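Local structure of hemolysin BL lytic component L1 (Bacillus cereus, 7NMQ) at residues I21-L26 and K189-V194; I42-E47 and T163-G168; E89-Y94 and D338-A343; G223-P228 and E268-A273. The protein serves as a lytic component of the haemolysin BL enterotoxin, an alpha-helical pore-forming toxin that probably perforates host-cell membranes. All coordinates share one frame; numbering follows the deposited sequence. Where two conformers were deposited one is given.

How the contacts relate
Starting from the N terminus, helix 10-33 supplies the first half of contact 1, which closes on helix 173-200. Within that span contact 2 opens at residues 42-47, the turn leading into helix 45-103, and closes at helix 161-169. The same long helix starts contact 3 further along, at residues 89-94, but its partner on helix 330-357 comes near the C terminus, so contact 3 crosses both contact 1 and contact 2. Contact 4, the hairpin turn and the start of strand 225-230 with helix 247-272, follows the first two in series and falls wholly within the span of contact 3. Contacts 2 and 3 lie on opposite sides of the chain's centre, about 66 Å apart between centres; contact 1 lies near that centre.

Contact 1. Residues I21-L26 and K189-V194; sequences ILVMDL and KHFDDV
F191 reaches from helix 173-200 to L22, V23 and L26 on helix 10-33, and its ring carries the whole apolar contact. The segments run roughly antiparallel at 147°, with axes 12.3 Å apart, a gap bridged by the long phenylalanine together with the aliphatic side chains opposite. Its CG stands anti to the backbone N (chi1 -161°), which sends the ring out towards the other helix. L22 CD2 lies 4.1 Å from F191 CZ, at the ring edge and near its plane. V23 CG2 comes obliquely to within 4.0 Å of F191 CE2; this methyl is the branch beside the valine's own backbone N. L26, one turn after L22, also approaches CZ obliquely, although it was modelled in two conformers and its part is less certain.

Polar groups are kept apart from this patch. In a salt bridge, D193 OD1 receives K189 NZ on its syn lone pair (2.8 Å), while H190 turns to H255 on helix 247-272. D25 pairs with K74 and W69 of helix 45-103.

With no hydrogen bond between the segments, their buried contact rests on apolar packing of one ring against three aliphatic side chains, with little directional constraint.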
# COMPACT_ATOMS: atom_id res chain seq x y z
N ILE A 21 0.57 0.95 0.92
CA ILE A 21 1.19 0.79 2.26
C ILE A 21 0.13 1.06 3.32
O ILE A 21 0.06 0.30 4.27
CB ILE A 21 2.42 1.72 2.43
CG1 ILE A 21 3.57 1.22 1.56
CG2 ILE A 21 2.86 1.83 3.86
CD1 ILE A 21 4.69 2.22 1.44
N LEU A 22 -0.63 2.12 3.19
CA LEU A 22 -1.71 2.42 4.17
C LEU A 22 -2.68 1.24 4.28
O LEU A 22 -2.99 0.82 5.44
CB LEU A 22 -2.44 3.70 3.78
CG LEU A 22 -3.64 4.03 4.68
CD1 LEU A 22 -3.16 4.37 6.08
CD2 LEU A 22 -4.43 5.18 4.08
N VAL A 23 -3.12 0.72 3.15
CA VAL A 23 -4.12 -0.37 3.15
C VAL A 23 -3.50 -1.62 3.79
O VAL A 23 -4.16 -2.26 4.64
CB VAL A 23 -4.65 -0.63 1.75
CG1 VAL A 23 -5.40 -1.93 1.68
CG2 VAL A 23 -5.42 0.58 1.24
N MET A 24 -2.27 -1.97 3.45
CA MET A 24 -1.61 -3.14 4.05
C MET A 24 -1.44 -2.92 5.54
O MET A 24 -1.65 -3.89 6.31
CB MET A 24 -0.22 -3.38 3.49
CG MET A 24 -0.26 -3.88 2.11
SD MET A 24 -0.96 -5.50 1.89
CE MET A 24 0.12 -6.54 2.87
N ASP A 25 -1.05 -1.72 5.96
CA ASP A 25 -0.88 -1.47 7.42
C ASP A 25 -2.21 -1.73 8.14
O ASP A 25 -2.19 -2.35 9.20
CB ASP A 25 -0.41 -0.05 7.69
CG ASP A 25 1.08 0.21 7.52
OD1 ASP A 25 1.86 -0.76 7.37
OD2 ASP A 25 1.44 1.41 7.54
N LEU A 26 -3.32 -1.22 7.62
CA LEU A 26 -4.65 -1.39 8.24
C LEU A 26 -4.96 -2.88 8.37
O LEU A 26 -5.30 -3.35 9.46
CB LEU A 26 -5.75 -0.71 7.42
CG LEU A 26 -5.89 0.80 7.59
CD1 LEU A 26 -7.37 1.17 7.66
CD2 LEU A 26 -5.17 1.29 8.82
N LYS A 189 -14.95 -0.81 -1.09
CA LYS A 189 -15.24 0.15 -2.18
C LYS A 189 -15.25 1.58 -1.64
O LYS A 189 -14.71 2.49 -2.28
CB LYS A 189 -16.56 -0.17 -2.90
CG LYS A 189 -16.78 0.62 -4.17
CD LYS A 189 -15.61 0.62 -5.15
CE LYS A 189 -15.98 1.07 -6.54
NZ LYS A 189 -16.21 2.53 -6.62
N HIS A 190 -15.87 1.84 -0.50
CA HIS A 190 -15.87 3.19 0.09
C HIS A 190 -14.43 3.65 0.33
O HIS A 190 -14.10 4.80 0.02
CB HIS A 190 -16.67 3.28 1.39
CG HIS A 190 -18.14 3.23 1.20
ND1 HIS A 190 -18.84 4.16 0.45
CD2 HIS A 190 -19.07 2.38 1.73
CE1 HIS A 190 -20.15 3.86 0.52
NE2 HIS A 190 -20.30 2.74 1.29
N PHE A 191 -13.59 2.80 0.92
CA PHE A 191 -12.20 3.19 1.24
C PHE A 191 -11.44 3.40 -0.06
O PHE A 191 -10.63 4.36 -0.19
CB PHE A 191 -11.54 2.10 2.08
CG PHE A 191 -10.33 2.60 2.81
CD1 PHE A 191 -10.52 3.22 4.04
CD2 PHE A 191 -9.05 2.48 2.33
CE1 PHE A 191 -9.45 3.67 4.78
CE2 PHE A 191 -7.99 2.95 3.08
CZ PHE A 191 -8.18 3.55 4.28
N ASP A 192 -11.68 2.54 -1.03
CA ASP A 192 -11.01 2.69 -2.35
C ASP A 192 -11.39 4.04 -2.98
O ASP A 192 -10.55 4.67 -3.63
CB ASP A 192 -11.38 1.58 -3.33
CG ASP A 192 -10.82 0.21 -3.00
OD1 ASP A 192 -9.86 0.16 -2.23
OD2 ASP A 192 -11.33 -0.80 -3.59
N ASP A 193 -12.62 4.48 -2.77
CA ASP A 193 -13.13 5.75 -3.32
C ASP A 193 -12.44 6.92 -2.63
O ASP A 193 -12.10 7.91 -3.30
CB ASP A 193 -14.66 5.85 -3.27
CG ASP A 193 -15.35 4.88 -4.24
OD1 ASP A 193 -14.68 4.33 -5.13
OD2 ASP A 193 -16.60 4.71 -4.11
N VAL A 194 -12.18 6.81 -1.33
CA VAL A 194 -11.43 7.86 -0.61
C VAL A 194 -10.03 7.90 -1.21
O VAL A 194 -9.51 9.01 -1.45
CB VAL A 194 -11.37 7.58 0.91
CG1 VAL A 194 -10.46 8.56 1.62
CG2 VAL A 194 -12.79 7.64 1.47

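Contact 2. Residues I42-E47 and T163-G168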
# COMPACT_ATOMS: atom_id res chain seq x y z
N ILE A 42 -18.90 -25.75 22.40
CA ILE A 42 -19.88 -26.00 21.33
C ILE A 42 -19.49 -27.34 20.74
O ILE A 42 -18.29 -27.51 20.41
CB ILE A 42 -19.91 -24.85 20.34
CG1 ILE A 42 -20.42 -23.61 21.07
CG2 ILE A 42 -20.72 -25.19 19.09
CD1 ILE A 42 -20.33 -22.36 20.30
N ASP A 43 -20.44 -28.27 20.71
CA ASP A 43 -20.16 -29.62 20.16
C ASP A 43 -20.14 -29.51 18.64
O ASP A 43 -21.18 -29.31 18.04
CB ASP A 43 -21.15 -30.69 20.62
CG ASP A 43 -20.79 -32.09 20.12
OD1 ASP A 43 -19.67 -32.28 19.55
OD2 ASP A 43 -21.61 -33.00 20.36
N LEU A 44 -18.96 -29.67 18.07
CA LEU A 44 -18.77 -29.57 16.60
C LEU A 44 -18.55 -30.95 16.01
O LEU A 44 -18.38 -31.03 14.75
CB LEU A 44 -17.55 -28.69 16.32
CG LEU A 44 -17.56 -27.30 16.92
CD1 LEU A 44 -16.22 -26.64 16.68
CD2 LEU A 44 -18.70 -26.49 16.34
N GLY A 45 -18.54 -31.98 16.86
CA GLY A 45 -18.11 -33.32 16.43
C GLY A 45 -16.62 -33.35 16.13
O GLY A 45 -15.93 -32.31 16.21
N SER A 46 -16.10 -34.51 15.79
CA SER A 46 -14.65 -34.66 15.56
C SER A 46 -14.29 -33.86 14.31
O SER A 46 -13.18 -33.29 14.28
CB SER A 46 -14.28 -36.09 15.44
OG SER A 46 -14.29 -36.69 16.73
N GLU A 47 -15.17 -33.84 13.32
CA GLU A 47 -14.88 -33.16 12.02
C GLU A 47 -14.69 -31.67 12.32
O GLU A 47 -13.64 -31.08 11.97
CB GLU A 47 -16.01 -33.33 11.00
CG GLU A 47 -15.78 -32.53 9.73
CD GLU A 47 -14.56 -32.91 8.91
OE1 GLU A 47 -14.06 -34.05 9.08
OE2 GLU A 47 -14.13 -32.06 8.07
N THR A 163 -18.14 -23.44 8.74
CA THR A 163 -19.39 -22.68 8.64
C THR A 163 -20.54 -23.64 8.36
O THR A 163 -21.64 -23.43 8.89
CB THR A 163 -19.33 -21.56 7.60
OG1 THR A 163 -18.22 -20.73 7.91
CG2 THR A 163 -20.61 -20.77 7.60
N ALA A 164 -20.36 -24.66 7.53
CA ALA A 164 -21.49 -25.56 7.23
C ALA A 164 -21.88 -26.35 8.48
O ALA A 164 -23.06 -26.66 8.66
CB ALA A 164 -21.09 -26.50 6.12
N ILE A 165 -20.93 -26.66 9.35
CA ILE A 165 -21.27 -27.35 10.62
C ILE A 165 -22.10 -26.39 11.46
O ILE A 165 -23.17 -26.77 11.97
CB ILE A 165 -20.02 -27.84 11.35
CG1 ILE A 165 -19.33 -28.91 10.53
CG2 ILE A 165 -20.34 -28.31 12.75
CD1 ILE A 165 -18.00 -29.28 11.04
N LEU A 166 -21.68 -25.16 11.59
CA LEU A 166 -22.45 -24.21 12.39
C LEU A 166 -23.82 -23.95 11.74
O LEU A 166 -24.83 -23.85 12.48
CB LEU A 166 -21.64 -22.93 12.55
CG LEU A 166 -20.33 -23.07 13.30
CD1 LEU A 166 -19.57 -21.75 13.29
CD2 LEU A 166 -20.55 -23.55 14.73
N ALA A 167 -23.92 -23.84 10.42
CA ALA A 167 -25.19 -23.63 9.71
C ALA A 167 -26.10 -24.85 9.88
O ALA A 167 -27.31 -24.71 9.84
CB ALA A 167 -24.91 -23.35 8.25
N GLY A 168 -25.51 -26.03 10.10
CA GLY A 168 -26.31 -27.21 10.39
C GLY A 168 -26.99 -27.07 11.74
O GLY A 168 -28.09 -27.59 11.93
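L44 and I165 bring the two backbones closest, with CA atoms 6.9 Å apart, where the turn leading into helix 45-103 passes the short helix 161-169. I165 packs against this turn. Its CG2, anti to the backbone N, sits 3.9 Å from the carbonyl oxygen of L44, and the other branch extends to E47, where I165 CD1 meets E47 CG at 4.1 Å. These two side chains cross at about a right angle, and it is the CG methylene of the glutamate that touches; the chain then bends at chi2 (63°) and carries the carboxylate onward. Branching at CB suits isoleucine to this place, since one residue can touch both the turn and the first turn of the helix beyond it.

L44 engages a second partner as well: its CD2 lies 3.8 Å from CD2 of L166, methyl against methyl. Both leucines have CG beside their backbone N, and the ends of the side chains converge even though neither is based squarely on the facing surface. The turn itself is held by D43, whose OD1 accepts a 2.9 Å capping bond from G45 N, arriving from above the carboxylate plane. G45 has a positive phi (69°), a conformation easy for a residue without a CB.

L52 and L51, further along helix 45-103, continue the packing with L44 and I165 respectively. L166 also meets I173 of helix 173-200 and V280 of helix 275-325, while I42 touches R275 at the start of helix 275-325.

Contact 3. Residues E89-Y94 and D338-A343; sequences EQFQNY and DDLKAA
The far end of the F91 ring presses on helix 330-357 between L340 and A343. F91 CZ lies 3.6 Å from the methyl CB of A343, which comes in obliquely. The carbonyl oxygen of L340 lies in the ring plane at its edge, 3.7 Å from both CE1 and CZ of F91. Alanine fits this place because its short side chain lets the ring come close to the helix backbone. L340 adds a looser apolar touch, its CD2 being 4.5 Å from F91 CZ.

A chi1 of -171° sets F91 CG anti to the backbone N and directs the ring across the gap between the helices. Around it, W347, one turn beyond A343, meets the ring with the planes about 30° apart, and L117 of helix 107-154 adds another apolar neighbour. The N-terminal tail takes part as well, L5 touching both L340 and A343. Beside the ring, Q92 is tied to D88 by its NE2 and to K344 by its OE1, the second bond linking the two helices.

Aromatic C-H edges carry a slight positive charge, so L340 O at the ring edge is probably mildly favourable, a minor addition to the apolar packing that makes up this buried contact.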
# COMPACT_ATOMS: atom_id res chain seq x y z
N GLU A 89 19.11 13.96 -3.55
CA GLU A 89 20.26 14.56 -2.82
C GLU A 89 21.50 14.46 -3.72
O GLU A 89 22.28 15.43 -3.76
CB GLU A 89 20.50 13.91 -1.46
CG GLU A 89 19.23 13.81 -0.63
CD GLU A 89 19.03 14.72 0.58
OE1 GLU A 89 19.52 14.38 1.66
OE2 GLU A 89 18.30 15.71 0.46
N GLN A 90 21.68 13.36 -4.46
CA GLN A 90 22.86 13.26 -5.35
C GLN A 90 22.73 14.29 -6.47
O GLN A 90 23.72 14.97 -6.75
CB GLN A 90 22.98 11.85 -5.92
CG GLN A 90 24.28 11.66 -6.67
CD GLN A 90 24.51 10.27 -7.19
OE1 GLN A 90 23.71 9.39 -7.02
NE2 GLN A 90 25.65 10.05 -7.79
N PHE A 91 21.60 14.38 -7.12
CA PHE A 91 21.38 15.31 -8.26
C PHE A 91 21.63 16.74 -7.78
O PHE A 91 22.37 17.51 -8.43
CB PHE A 91 19.98 15.14 -8.84
CG PHE A 91 19.81 15.91 -10.11
CD1 PHE A 91 19.51 17.25 -10.09
CD2 PHE A 91 20.19 15.34 -11.31
CE1 PHE A 91 19.44 17.96 -11.27
CE2 PHE A 91 20.11 16.04 -12.49
CZ PHE A 91 19.74 17.36 -12.47
N GLN A 92 21.07 17.09 -6.61
CA GLN A 92 21.20 18.49 -6.12
C GLN A 92 22.67 18.77 -5.86
O GLN A 92 23.12 19.91 -6.08
CB GLN A 92 20.41 18.74 -4.84
CG GLN A 92 18.91 18.54 -4.99
CD GLN A 92 18.28 19.51 -5.96
OE1 GLN A 92 18.75 20.64 -6.11
NE2 GLN A 92 17.18 19.07 -6.57
N ASN A 93 23.39 17.80 -5.32
CA ASN A 93 24.80 17.98 -4.97
C ASN A 93 25.70 17.99 -6.22
O ASN A 93 26.79 18.58 -6.14
CB ASN A 93 25.24 16.92 -3.98
CG ASN A 93 26.58 17.30 -3.42
OD1 ASN A 93 26.80 18.45 -3.01
ND2 ASN A 93 27.49 16.37 -3.44
N TYR A 94 25.31 17.33 -7.30
CA TYR A 94 26.10 17.29 -8.55
C TYR A 94 25.78 18.56 -9.37
O TYR A 94 26.59 18.89 -10.24
CB TYR A 94 25.83 16.03 -9.39
CG TYR A 94 26.65 14.82 -9.07
CD1 TYR A 94 26.69 14.26 -7.81
CD2 TYR A 94 27.48 14.24 -10.01
CE1 TYR A 94 27.45 13.14 -7.50
CE2 TYR A 94 28.25 13.13 -9.72
CZ TYR A 94 28.25 12.56 -8.47
OH TYR A 94 29.03 11.46 -8.21
N ASP A 338 19.57 24.03 -19.49
CA ASP A 338 18.08 24.11 -19.45
C ASP A 338 17.52 22.79 -18.90
O ASP A 338 16.61 22.81 -18.06
CB ASP A 338 17.46 24.38 -20.82
CG ASP A 338 17.75 25.75 -21.42
OD1 ASP A 338 17.93 26.70 -20.64
OD2 ASP A 338 17.75 25.83 -22.68
N ASP A 339 18.05 21.67 -19.36
CA ASP A 339 17.58 20.33 -18.95
C ASP A 339 18.03 20.07 -17.51
O ASP A 339 17.24 19.48 -16.74
CB ASP A 339 18.10 19.30 -19.94
CG ASP A 339 17.63 19.59 -21.37
OD1 ASP A 339 16.43 19.95 -21.53
OD2 ASP A 339 18.47 19.51 -22.30
N LEU A 340 19.22 20.51 -17.14
CA LEU A 340 19.67 20.34 -15.74
C LEU A 340 18.76 21.13 -14.80
O LEU A 340 18.46 20.61 -13.72
CB LEU A 340 21.13 20.74 -15.57
CG LEU A 340 22.13 19.96 -16.41
CD1 LEU A 340 23.51 20.59 -16.33
CD2 LEU A 340 22.21 18.50 -16.00
N LYS A 341 18.45 22.37 -15.17
CA LYS A 341 17.69 23.25 -14.27
C LYS A 341 16.26 22.71 -14.12
O LYS A 341 15.71 22.70 -12.96
CB LYS A 341 17.64 24.67 -14.82
CG LYS A 341 16.83 25.64 -13.96
CD LYS A 341 17.08 27.07 -14.29
CE LYS A 341 16.11 28.01 -13.60
NZ LYS A 341 15.84 29.21 -14.42
N ALA A 342 15.66 22.24 -15.20
CA ALA A 342 14.30 21.68 -15.17
C ALA A 342 14.31 20.47 -14.23
O ALA A 342 13.36 20.31 -13.42
CB ALA A 342 13.77 21.34 -16.53
N ALA A 343 15.30 19.61 -14.36
CA ALA A 343 15.40 18.40 -13.51
C ALA A 343 15.63 18.78 -12.05
O ALA A 343 15.08 18.11 -11.16
CB ALA A 343 16.48 17.52 -14.06

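Contact 4. Residues G223-P228 and E268-A273; sequences GGTATP and ELSMKA
T225 and S270 face each other across the gap between strand 225-230 and helix 247-272, and both direct their O-H groups to one water; T225 OG1 and S270 OG themselves stay 3.7 Å apart, too far for a direct bond. Each oxygen lies beside its own backbone N, anti to the carbonyl carbon (chi1 -61° and -74°). The water accepts from T225 OG1 at 2.7 Å and from S270 OG at 2.9 Å. It is also placed to donate to the carbonyl oxygen of G223, but the modelled distance is too short to be trusted. Small hydroxyl residues suit such a site, giving hydrogen bonds without bulk.

G223 and G224 form the tight turn of a beta-hairpin between strands 217-222 and 225-230; their backbone angles are both in the positive-phi region and resemble a type I' turn. The hairpin recalls the beta-tongue of ClyA-like toxins. Two transmembrane helices are predicted, one ending at 222 before the turn and the other beginning at 229, although 217-222 and 225-230 are strands here. G223, with no side chain, lets the backbones come to 5.1 Å between the CA atoms of G223 and S270. Around the pair, I266 of helix 247-272 and S282 of helix 275-325 touch T225, and L281 packs on S270.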
# COMPACT_ATOMS: atom_id res chain seq x y z
N GLY A 223 -16.96 -9.17 20.13
CA GLY A 223 -17.29 -10.58 19.87
C GLY A 223 -16.22 -11.33 19.06
O GLY A 223 -16.57 -12.20 18.25
N GLY A 224 -14.94 -11.07 19.30
CA GLY A 224 -13.82 -11.75 18.61
C GLY A 224 -13.61 -11.26 17.20
O GLY A 224 -12.68 -11.76 16.52
N THR A 225 -14.27 -10.17 16.79
CA THR A 225 -14.05 -9.58 15.44
C THR A 225 -13.35 -8.24 15.59
O THR A 225 -13.84 -7.35 16.28
CB THR A 225 -15.36 -9.41 14.69
OG1 THR A 225 -16.01 -10.66 14.48
CG2 THR A 225 -15.14 -8.80 13.33
N ALA A 226 -12.20 -8.07 14.94
CA ALA A 226 -11.47 -6.78 14.89
C ALA A 226 -11.88 -6.02 13.64
O ALA A 226 -11.87 -6.59 12.52
CB ALA A 226 -9.99 -7.03 14.95
N THR A 227 -12.16 -4.74 13.81
CA THR A 227 -12.69 -3.88 12.72
C THR A 227 -12.04 -2.51 12.87
O THR A 227 -12.10 -1.95 13.97
CB THR A 227 -14.23 -3.79 12.87
OG1 THR A 227 -14.77 -5.10 12.76
CG2 THR A 227 -14.92 -2.93 11.85
N PRO A 228 -11.41 -1.94 11.82
CA PRO A 228 -10.91 -0.58 11.90
C PRO A 228 -12.00 0.47 11.75
O PRO A 228 -13.01 0.24 11.12
CB PRO A 228 -9.94 -0.40 10.75
CG PRO A 228 -10.15 -1.58 9.90
CD PRO A 228 -11.08 -2.57 10.55
N GLU A 268 -22.08 -4.00 15.85
CA GLU A 268 -23.46 -4.20 16.34
C GLU A 268 -23.89 -5.65 16.10
O GLU A 268 -24.48 -6.28 16.99
CB GLU A 268 -24.43 -3.26 15.64
CG GLU A 268 -24.35 -1.81 16.06
CD GLU A 268 -25.48 -0.95 15.49
OE1 GLU A 268 -26.14 -1.38 14.49
OE2 GLU A 268 -25.71 0.15 16.05
N LEU A 269 -23.59 -6.21 14.94
CA LEU A 269 -23.95 -7.62 14.64
C LEU A 269 -23.26 -8.52 15.67
O LEU A 269 -23.86 -9.55 16.12
CB LEU A 269 -23.52 -8.00 13.23
CG LEU A 269 -24.37 -7.36 12.15
CD1 LEU A 269 -23.77 -7.63 10.79
CD2 LEU A 269 -25.81 -7.90 12.20
N SER A 270 -21.99 -8.26 15.95
CA SER A 270 -21.19 -9.09 16.90
C SER A 270 -21.76 -8.96 18.32
O SER A 270 -21.87 -9.99 19.03
CB SER A 270 -19.75 -8.65 16.85
OG SER A 270 -19.13 -9.10 15.66
N MET A 271 -22.11 -7.75 18.76
CA MET A 271 -22.63 -7.53 20.15
C MET A 271 -23.87 -8.38 20.39
O MET A 271 -24.04 -8.90 21.51
CB MET A 271 -23.03 -6.06 20.32
CG MET A 271 -21.87 -5.23 20.62
SD MET A 271 -22.32 -3.50 20.54
CE MET A 271 -20.68 -2.76 20.58
N LYS A 272 -24.74 -8.47 19.39
CA LYS A 272 -26.04 -9.14 19.57
C LYS A 272 -25.95 -10.65 19.34
O LYS A 272 -26.89 -11.35 19.74
CB LYS A 272 -27.11 -8.45 18.72
CG LYS A 272 -27.24 -8.90 17.28
CD LYS A 272 -28.30 -8.11 16.57
CE LYS A 272 -28.29 -8.31 15.07
NZ LYS A 272 -28.91 -7.15 14.38
N ALA A 273 -24.85 -11.16 18.82
CA ALA A 273 -24.74 -12.58 18.42
C ALA A 273 -24.31 -13.45 19.61
O ALA A 273 -23.51 -13.01 20.45
CB ALA A 273 -23.75 -12.67 17.28
O HOH W 1 -17.85 -11.63 16.26